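Local coordinates for protein alpha-galactosidase (Lactobacillus brevis, PDB 3MI6) that probably hydrolyses terminal, non-reducing alpha-D-galactose residues in alpha-D-galactosides such as galactose oligosaccharides, galactomannans and galactolipids, at residues T274-D279 with A289-P294; A75-L80 with K162-T167; P88-T93 with T101-D106. All coordinates share one frame; numbering follows the deposited sequence.

Contact 1. Residues T274-D279 with A289-P294; sequences TGINPD and ATFQTP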
loop_
_atom_site.group_PDB
_atom_site.type_symbol
_atom_site.label_atom_id
_atom_site.label_comp_id
_atom_site.label_asym_id
_atom_site.label_seq_id
_atom_site.Cartn_x
_atom_site.Cartn_y
_atom_site.Cartn_z
ATOM N N THR D 274 6.710 16.293 -23.524
ATOM C CA THR D 274 6.978 17.552 -22.825
ATOM C C THR D 274 7.275 18.748 -23.738
ATOM O O THR D 274 8.041 18.647 -24.685
ATOM C CB THR D 274 8.088 17.417 -21.759
ATOM O OG1 THR D 274 9.255 16.838 -22.341
ATOM C CG2 THR D 274 7.623 16.532 -20.594
ATOM N N GLY D 275 6.651 19.882 -23.451
ATOM C CA GLY D 275 6.938 21.114 -24.155
ATOM C C GLY D 275 5.863 22.153 -23.883
ATOM O O GLY D 275 5.212 22.150 -22.833
ATOM N N ILE D 276 5.681 23.057 -24.838
ATOM C CA ILE D 276 4.644 24.066 -24.756
ATOM C C ILE D 276 3.269 23.405 -24.711
ATOM O O ILE D 276 2.958 22.528 -25.507
ATOM C CB ILE D 276 4.714 24.999 -25.966
ATOM C CG1 ILE D 276 6.084 25.659 -26.033
ATOM C CG2 ILE D 276 3.618 26.041 -25.900
ATOM C CD1 ILE D 276 6.226 26.614 -27.186
ATOM N N ASN D 277 2.452 23.832 -23.767
ATOM C CA ASN D 277 1.108 23.318 -23.631
ATOM C C ASN D 277 0.301 23.456 -24.922
ATOM O O ASN D 277 -0.000 24.569 -25.343
ATOM C CB ASN D 277 0.420 24.081 -22.502
ATOM C CG ASN D 277 -0.912 23.492 -22.126
ATOM O OD1 ASN D 277 -1.527 23.936 -21.155
ATOM N ND2 ASN D 277 -1.366 22.478 -22.876
ATOM N N PRO D 278 -0.060 22.331 -25.557
ATOM C CA PRO D 278 -0.871 22.367 -26.777
ATOM C C PRO D 278 -2.155 23.174 -26.625
ATOM O O PRO D 278 -2.654 23.678 -27.622
ATOM C CB PRO D 278 -1.198 20.892 -27.013
ATOM C CG PRO D 278 -0.051 20.203 -26.489
ATOM C CD PRO D 278 0.391 20.968 -25.261
ATOM N N ASP D 279 -2.681 23.292 -25.412
ATOM C CA ASP D 279 -3.850 24.123 -25.170
ATOM C C ASP D 279 -3.512 25.611 -25.075
ATOM O O ASP D 279 -2.461 26.004 -24.538
ATOM C CB ASP D 279 -4.556 23.662 -23.902
ATOM C CG ASP D 279 -5.420 22.435 -24.136
ATOM O OD1 ASP D 279 -6.269 22.485 -25.058
ATOM O OD2 ASP D 279 -5.258 21.430 -23.402
ATOM N N ALA D 289 8.791 30.616 -43.324
ATOM C CA ALA D 289 8.818 30.858 -41.887
ATOM C C ALA D 289 9.283 29.622 -41.125
ATOM O O ALA D 289 9.258 28.501 -41.641
ATOM C CB ALA D 289 7.447 31.296 -41.397
ATOM N N THR D 290 9.693 29.843 -39.884
ATOM C CA THR D 290 10.232 28.787 -39.053
ATOM C C THR D 290 9.695 28.873 -37.644
ATOM O O THR D 290 9.332 29.951 -37.164
ATOM C CB THR D 290 11.745 28.908 -38.954
ATOM O OG1 THR D 290 12.082 30.264 -38.645
ATOM C CG2 THR D 290 12.390 28.524 -40.265
ATOM N N PHE D 291 9.651 27.731 -36.974
ATOM C CA PHE D 291 9.266 27.697 -35.569
ATOM C C PHE D 291 10.180 26.783 -34.755
ATOM O O PHE D 291 10.291 25.589 -35.048
ATOM C CB PHE D 291 7.797 27.286 -35.399
ATOM C CG PHE D 291 7.375 27.187 -33.969
ATOM C CD1 PHE D 291 7.056 28.324 -33.255
ATOM C CD2 PHE D 291 7.332 25.962 -33.328
ATOM C CE1 PHE D 291 6.697 28.249 -31.933
ATOM C CE2 PHE D 291 6.969 25.878 -32.006
ATOM C CZ PHE D 291 6.647 27.025 -31.308
ATOM N N GLN D 292 10.834 27.355 -33.744
ATOM C CA GLN D 292 11.730 26.608 -32.834
ATOM C C GLN D 292 11.034 26.270 -31.489
ATOM O O GLN D 292 10.535 27.177 -30.809
ATOM C CB GLN D 292 13.001 27.442 -32.579
ATOM C CG GLN D 292 14.000 26.867 -31.582
ATOM C CD GLN D 292 14.584 25.534 -32.038
ATOM O OE1 GLN D 292 15.317 25.460 -33.030
ATOM N NE2 GLN D 292 14.266 24.472 -31.302
ATOM N N THR D 293 10.987 24.993 -31.098
ATOM C CA THR D 293 10.477 24.674 -29.753
ATOM C C THR D 293 11.515 24.992 -28.680
ATOM O O THR D 293 12.716 25.021 -28.964
ATOM C CB THR D 293 10.061 23.208 -29.570
ATOM O OG1 THR D 293 11.229 22.396 -29.440
ATOM C CG2 THR D 293 9.220 22.718 -30.721
ATOM N N PRO D 294 11.057 25.242 -27.436
ATOM C CA PRO D 294 11.999 25.396 -26.322
ATOM C C PRO D 294 12.650 24.045 -26.123
ATOM O O PRO D 294 12.080 23.046 -26.573
ATOM C CB PRO D 294 11.096 25.711 -25.130
ATOM C CG PRO D 294 9.781 26.068 -25.693
ATOM C CD PRO D 294 9.656 25.353 -26.994
#

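Contact 2. Residues A75-L80 with K162-T167; sequences AEYASL and KSAKFT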
loop_
_atom_site.group_PDB
_atom_site.type_symbol
_atom_site.label_atom_id
_atom_site.label_comp_id
_atom_site.label_asym_id
_atom_site.label_seq_id
_atom_site.Cartn_x
_atom_site.Cartn_y
_atom_site.Cartn_z
ATOM N N ALA D 75 7.457 5.506 -31.132
ATOM C CA ALA D 75 7.819 6.582 -32.032
ATOM C C ALA D 75 8.693 7.605 -31.357
ATOM O O ALA D 75 8.782 7.671 -30.128
ATOM C CB ALA D 75 6.589 7.246 -32.563
ATOM N N GLU D 76 9.314 8.429 -32.179
ATOM C CA GLU D 76 10.237 9.438 -31.698
ATOM C C GLU D 76 9.589 10.822 -31.739
ATOM O O GLU D 76 9.937 11.706 -30.973
ATOM C CB GLU D 76 11.497 9.410 -32.555
ATOM C CG GLU D 76 12.617 10.255 -32.028
ATOM C CD GLU D 76 13.272 9.663 -30.789
ATOM O OE1 GLU D 76 12.867 8.555 -30.357
ATOM O OE2 GLU D 76 14.202 10.312 -30.261
ATOM N N TYR D 77 8.625 10.996 -32.632
ATOM C CA TYR D 77 7.932 12.265 -32.787
ATOM C C TYR D 77 6.727 11.984 -33.643
ATOM O O TYR D 77 6.771 12.169 -34.842
ATOM C CB TYR D 77 8.837 13.314 -33.462
ATOM C CG TYR D 77 8.481 14.733 -33.106
ATOM C CD1 TYR D 77 8.862 15.280 -31.895
ATOM C CD2 TYR D 77 7.753 15.518 -33.966
ATOM C CE1 TYR D 77 8.528 16.564 -31.552
ATOM C CE2 TYR D 77 7.418 16.801 -33.641
ATOM C CZ TYR D 77 7.804 17.322 -32.431
ATOM O OH TYR D 77 7.458 18.617 -32.105
ATOM N N ALA D 78 5.647 11.530 -33.026
ATOM C CA ALA D 78 4.511 11.025 -33.788
ATOM C C ALA D 78 3.379 12.024 -34.078
ATOM O O ALA D 78 3.158 12.986 -33.335
ATOM C CB ALA D 78 3.946 9.773 -33.115
ATOM N N SER D 79 2.637 11.758 -35.146
ATOM C CA SER D 79 1.453 12.536 -35.476
ATOM C C SER D 79 0.206 11.686 -35.277
ATOM O O SER D 79 0.281 10.470 -35.127
ATOM C CB SER D 79 1.510 12.950 -36.938
ATOM O OG SER D 79 1.483 11.781 -37.749
ATOM N N LEU D 80 -0.946 12.335 -35.306
ATOM C CA LEU D 80 -2.216 11.646 -35.194
ATOM C C LEU D 80 -2.901 11.583 -36.546
ATOM O O LEU D 80 -3.006 12.596 -37.244
ATOM C CB LEU D 80 -3.121 12.393 -34.221
ATOM C CG LEU D 80 -4.588 11.963 -34.297
ATOM C CD1 LEU D 80 -4.793 10.645 -33.567
ATOM C CD2 LEU D 80 -5.492 13.034 -33.722
ATOM N N LYS D 162 16.825 17.837 -26.181
ATOM C CA LYS D 162 16.042 17.691 -27.408
ATOM C C LYS D 162 15.263 18.938 -27.759
ATOM O O LYS D 162 14.871 19.696 -26.875
ATOM C CB LYS D 162 15.084 16.503 -27.291
ATOM C CG LYS D 162 15.785 15.153 -27.230
ATOM C CD LYS D 162 14.824 14.039 -26.890
ATOM C CE LYS D 162 13.713 13.927 -27.892
ATOM N NZ LYS D 162 12.903 12.744 -27.560
ATOM N N SER D 163 15.062 19.160 -29.057
ATOM C CA SER D 163 14.114 20.171 -29.528
ATOM C C SER D 163 13.571 19.840 -30.910
ATOM O O SER D 163 13.901 18.806 -31.489
ATOM C CB SER D 163 14.728 21.571 -29.535
ATOM O OG SER D 163 15.595 21.752 -30.642
ATOM N N ALA D 164 12.735 20.731 -31.433
ATOM C CA ALA D 164 12.204 20.588 -32.777
ATOM C C ALA D 164 12.147 21.955 -33.423
ATOM O O ALA D 164 11.889 22.951 -32.751
ATOM C CB ALA D 164 10.822 19.946 -32.745
ATOM N N LYS D 165 12.420 22.001 -34.724
ATOM C CA LYS D 165 12.343 23.234 -35.505
ATOM C C LYS D 165 11.579 22.944 -36.765
ATOM O O LYS D 165 11.954 22.052 -37.521
ATOM C CB LYS D 165 13.731 23.717 -35.885
ATOM C CG LYS D 165 13.734 25.011 -36.657
ATOM C CD LYS D 165 15.136 25.334 -37.143
ATOM C CE LYS D 165 15.430 26.827 -37.075
ATOM N NZ LYS D 165 16.708 27.168 -37.767
ATOM N N PHE D 166 10.508 23.688 -36.989
ATOM C CA PHE D 166 9.650 23.490 -38.153
ATOM C C PHE D 166 9.996 24.509 -39.232
ATOM O O PHE D 166 10.181 25.690 -38.938
ATOM C CB PHE D 166 8.182 23.670 -37.760
ATOM C CG PHE D 166 7.636 22.577 -36.882
ATOM C CD1 PHE D 166 8.040 22.452 -35.572
ATOM C CD2 PHE D 166 6.687 21.691 -37.361
ATOM C CE1 PHE D 166 7.531 21.438 -34.769
ATOM C CE2 PHE D 166 6.178 20.686 -36.553
ATOM C CZ PHE D 166 6.606 20.560 -35.266
ATOM N N THR D 167 10.089 24.054 -40.479
ATOM C CA THR D 167 10.319 24.958 -41.608
ATOM C C THR D 167 9.203 24.816 -42.639
ATOM O O THR D 167 8.771 23.707 -42.948
ATOM C CB THR D 167 11.681 24.709 -42.312
ATOM O OG1 THR D 167 12.701 24.412 -41.342
ATOM C CG2 THR D 167 12.084 25.940 -43.135
HETATM O O HOH W 1 11.013 13.223 -29.339
#

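Contact 3. Residues P88-T93 with T101-D106; sequences PAFQVT and TELTYD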
loop_
_atom_site.group_PDB
_atom_site.type_symbol
_atom_site.label_atom_id
_atom_site.label_comp_id
_atom_site.label_asym_id
_atom_site.label_seq_id
_atom_site.Cartn_x
_atom_site.Cartn_y
_atom_site.Cartn_z
ATOM N N PRO D 88 -0.290 12.883 -29.866
ATOM C CA PRO D 88 0.790 13.186 -30.809
ATOM C C PRO D 88 1.772 14.192 -30.255
ATOM O O PRO D 88 1.447 14.919 -29.326
ATOM C CB PRO D 88 0.048 13.799 -31.995
ATOM C CG PRO D 88 -1.117 14.450 -31.388
ATOM C CD PRO D 88 -1.529 13.604 -30.202
ATOM N N ALA D 89 2.965 14.225 -30.824
ATOM C CA ALA D 89 3.949 15.229 -30.460
ATOM C C ALA D 89 3.632 16.542 -31.133
ATOM O O ALA D 89 3.995 17.601 -30.629
ATOM C CB ALA D 89 5.327 14.794 -30.879
ATOM N N PHE D 90 2.982 16.487 -32.290
ATOM C CA PHE D 90 2.703 17.709 -33.033
ATOM C C PHE D 90 1.453 17.502 -33.872
ATOM O O PHE D 90 0.973 16.375 -33.981
ATOM C CB PHE D 90 3.883 18.035 -33.947
ATOM C CG PHE D 90 3.955 17.148 -35.148
ATOM C CD1 PHE D 90 4.581 15.920 -35.078
ATOM C CD2 PHE D 90 3.359 17.527 -36.338
ATOM C CE1 PHE D 90 4.639 15.093 -36.165
ATOM C CE2 PHE D 90 3.410 16.703 -37.436
ATOM C CZ PHE D 90 4.057 15.477 -37.347
ATOM N N GLN D 91 0.932 18.586 -34.459
ATOM C CA GLN D 91 -0.169 18.516 -35.431
ATOM C C GLN D 91 -0.145 19.765 -36.322
ATOM O O GLN D 91 0.148 20.864 -35.837
ATOM C CB GLN D 91 -1.524 18.372 -34.715
ATOM C CG GLN D 91 -2.688 18.018 -35.627
ATOM C CD GLN D 91 -4.037 17.988 -34.909
ATOM O OE1 GLN D 91 -4.479 18.982 -34.319
ATOM N NE2 GLN D 91 -4.710 16.853 -34.983
ATOM N N VAL D 92 -0.442 19.595 -37.616
ATOM C CA VAL D 92 -0.440 20.699 -38.579
ATOM C C VAL D 92 -1.712 20.755 -39.422
ATOM O O VAL D 92 -2.071 19.780 -40.071
ATOM C CB VAL D 92 0.727 20.598 -39.580
ATOM C CG1 VAL D 92 0.979 21.960 -40.241
ATOM C CG2 VAL D 92 1.976 20.084 -38.917
ATOM N N THR D 93 -2.365 21.913 -39.431
ATOM C CA THR D 93 -3.579 22.131 -40.203
ATOM C C THR D 93 -3.244 22.832 -41.516
ATOM O O THR D 93 -2.528 23.844 -41.527
ATOM C CB THR D 93 -4.596 23.024 -39.430
ATOM O OG1 THR D 93 -4.780 22.530 -38.098
ATOM C CG2 THR D 93 -5.960 23.059 -40.140
ATOM N N THR D 101 -0.419 14.420 -41.584
ATOM C CA THR D 101 0.963 14.745 -41.871
ATOM C C THR D 101 1.765 13.486 -42.071
ATOM O O THR D 101 1.719 12.583 -41.246
ATOM C CB THR D 101 1.587 15.560 -40.749
ATOM O OG1 THR D 101 1.097 16.901 -40.826
ATOM C CG2 THR D 101 3.092 15.588 -40.899
ATOM N N GLU D 102 2.502 13.406 -43.169
ATOM C CA GLU D 102 3.329 12.222 -43.390
ATOM C C GLU D 102 4.807 12.544 -43.444
ATOM O O GLU D 102 5.345 12.830 -44.510
ATOM C CB GLU D 102 2.901 11.483 -44.648
ATOM C CG GLU D 102 1.581 10.790 -44.485
ATOM C CD GLU D 102 0.943 10.449 -45.797
ATOM O OE1 GLU D 102 1.685 10.309 -46.793
ATOM O OE2 GLU D 102 -0.301 10.319 -45.835
ATOM N N LEU D 103 5.459 12.502 -42.289
ATOM C CA LEU D 103 6.889 12.743 -42.252
ATOM C C LEU D 103 7.639 11.645 -42.985
ATOM O O LEU D 103 7.248 10.469 -42.945
ATOM C CB LEU D 103 7.393 12.853 -40.823
ATOM C CG LEU D 103 6.936 14.103 -40.084
ATOM C CD1 LEU D 103 7.503 14.081 -38.684
ATOM C CD2 LEU D 103 7.373 15.351 -40.831
ATOM N N THR D 104 8.702 12.050 -43.671
ATOM C CA THR D 104 9.560 11.140 -44.384
ATOM C C THR D 104 10.966 11.676 -44.266
ATOM O O THR D 104 11.248 12.790 -44.726
ATOM C CB THR D 104 9.218 11.100 -45.858
ATOM O OG1 THR D 104 7.863 10.669 -46.024
ATOM C CG2 THR D 104 10.138 10.136 -46.567
ATOM N N TYR D 105 11.840 10.883 -43.647
ATOM C CA TYR D 105 13.253 11.222 -43.486
ATOM C C TYR D 105 13.907 11.587 -44.817
ATOM O O TYR D 105 13.614 10.993 -45.865
ATOM C CB TYR D 105 14.002 10.052 -42.826
ATOM C CG TYR D 105 15.512 10.173 -42.828
ATOM C CD1 TYR D 105 16.172 10.928 -41.867
ATOM C CD2 TYR D 105 16.280 9.523 -43.784
ATOM C CE1 TYR D 105 17.558 11.038 -41.859
ATOM C CE2 TYR D 105 17.675 9.628 -43.787
ATOM C CZ TYR D 105 18.307 10.390 -42.824
ATOM O OH TYR D 105 19.683 10.495 -42.821
ATOM N N ASP D 106 14.799 12.567 -44.770
ATOM C CA ASP D 106 15.536 12.955 -45.954
ATOM C C ASP D 106 17.048 12.895 -45.731
ATOM O O ASP D 106 17.770 12.293 -46.538
ATOM C CB ASP D 106 15.099 14.346 -46.430
ATOM C CG ASP D 106 16.053 14.946 -47.453
ATOM O OD1 ASP D 106 16.407 14.244 -48.433
ATOM O OD2 ASP D 106 16.440 16.124 -47.267
HETATM O O HOH W 2 -0.737 16.782 -38.187
HETATM O O HOH W 3 0.060 18.891 -42.118
#

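Contact 1. Residues T274-D279 with A289-P294
Ile276 meets Pro294 and Phe291 in the interior of the beta-sandwich that forms the N-terminal domain of this family 36 glycoside hydrolase. The touching is apolar throughout. The longer branch of Ile276 crosses the proline side chain at about a right angle, with CG1 3.7 Å from Pro294 CG and CD1 3.7 Å from Pro294 CD. Farther out, the same methyl CD1 lies 4.2 Å from Phe291 CZ, at the edge of the ring and near its plane, so the phenylalanine offers its far rim rather than a face. The reach of Ile276 follows from its torsions: CG1 stands opposite the carbonyl carbon, and the branch is fully extended at chi2 (-179°), which carries CD1 across to the proline and the ring.

Around this cluster, Tyr254 packs on both Ile276 and Pro294, while Trp283, Leu176 and Ala179 close on the Phe291 ring. The two backbones come from different sheets. Residues 274-279 leave strand 270-274 by a corner at Gly275; residues 290-292 are strand, part of 290-301 in the facing sheet, and Thr293 and Pro294 lie where that strand is interrupted. The side chains bridge the layers, and all three that touch are buried. Beyond Phe291, Pro294 O accepts a hydrogen bond from Ser181 OG of strand 174-186. The amide of Gln292 turns along the chain to the next residue, NE2 donating to Thr293 O at 2.9 Å, nearly straight at 171°, arriving in the carbonyl plane on a lone pair.

Contact 2. Residues A75-L80 with K162-T167
Tyr77 swings its ring toward Ala164 and Phe166 with CG roughly opposite the backbone N (chi1 -154°), while Glu76 and Lys162 are brought together by two bends, at chi2 of the glutamate (72°) and at chi3 of the lysine (59°). The phenol end does most of the touching. Tyr77 OH lies 3.7 Å from Ala164 CB and 3.8 Å from Phe166 CZ. Tyr77 and Phe166 approach from opposite directions and meet rim to rim, CE2 of the tyrosine 4.2 Å from CZ of the phenylalanine and each ring near the other's edge. The hydroxyl is buried but not idle, being hydrogen-bonded to Leu180 O. A leucine in place of Tyr77 would probably leave the Leu180 carbonyl without this mate and open a gap beside Ala164 and Phe166.

Toward the start of both segments, Glu76 OE2 and Lys162 NZ form a long salt bridge of 3.9 Å. Both have nearer partners: Tyr21 OH bonds to each, and Tyr151 OH also bonds to Glu76 OE2. A water near the edge of the Tyr77 ring, in its plane, donates to Glu76 O and accepts from Lys162 NZ. Strand 159-167 runs between strands 146-154 and 290-301. Leu147 and Leu149 of the former also pack on Tyr77, which rises from the loop ahead of strand 90-93 between the sheet of these three strands and the sheet that holds strand 90-93.

Contact 3. Residues P88-T93 with T101-D106
Thr101 OG1 is held by two waters, each of which also bonds to the backbone of Val92. One water accepts from Val92 N at 2.9 Å and sits 3.2 Å from Thr101 OG1; the other donates to Val92 O at 3.1 Å and also reaches OG1. The hydroxyl is thus linked through water to both the N and the O of Val92, although the two segments are too far apart for direct pairing here: the CA atoms of Val92 and Thr101 are 6.9 Å apart. Val92 CG2 lies 3.8 Å from Thr101 OG1, the two side chains crossing at a slant.

The methyl of Thr101 serves the apolar half of the contact. With OG1 beside the backbone N (chi1 -75°), CG2 is turned to the Phe90 ring, where it lies in the plane at the edge, 3.7 Å from Phe90 CE2. Leu103 and Phe90 reach toward each other from opposite directions, Leu103 CD1 3.9 Å from Phe90 CE1 and oblique to the ring.

Strand 90-93 pairs with strand 174-186 in one sheet of the sandwich, whereas strand 103-112 is an edge strand of the facing sheet, so the short connection between them passes from one layer to the other and these side chains fill the crossing. Leu174 and Leu176 of strand 174-186 pack on Val92. Alternate residues point away from the contact: Glu102 OE2 forms a salt bridge with Lys82 and accepts from Thr439 N of a neighbouring subunit, and Gln91 NE2 donates to Glu280 OE2 of that subunit.

In the fold
The three contacts lie in one region of the N-terminal sandwich. Contacts 1 and 2 have centres 10 Å apart and lie on neighbouring strands, 290-301 and 159-167: Phe291 O to Phe166 N (2.7 Å) and Thr293 N to Ala164 O (2.8 Å) are probable hydrogen bonds. Contacts 2 and 3 are closer, with centres 7 Å apart. Ala78 O and Ala89 N (2.8 Å) probably bond, and the Tyr77 and Phe90 rings meet with nearly parallel planes, about 10° apart. Contacts 1 and 3 do not touch, their nearest atoms being about 6 Å apart. All three lie away from the predicted catalytic residues, Asp479 and Asp549.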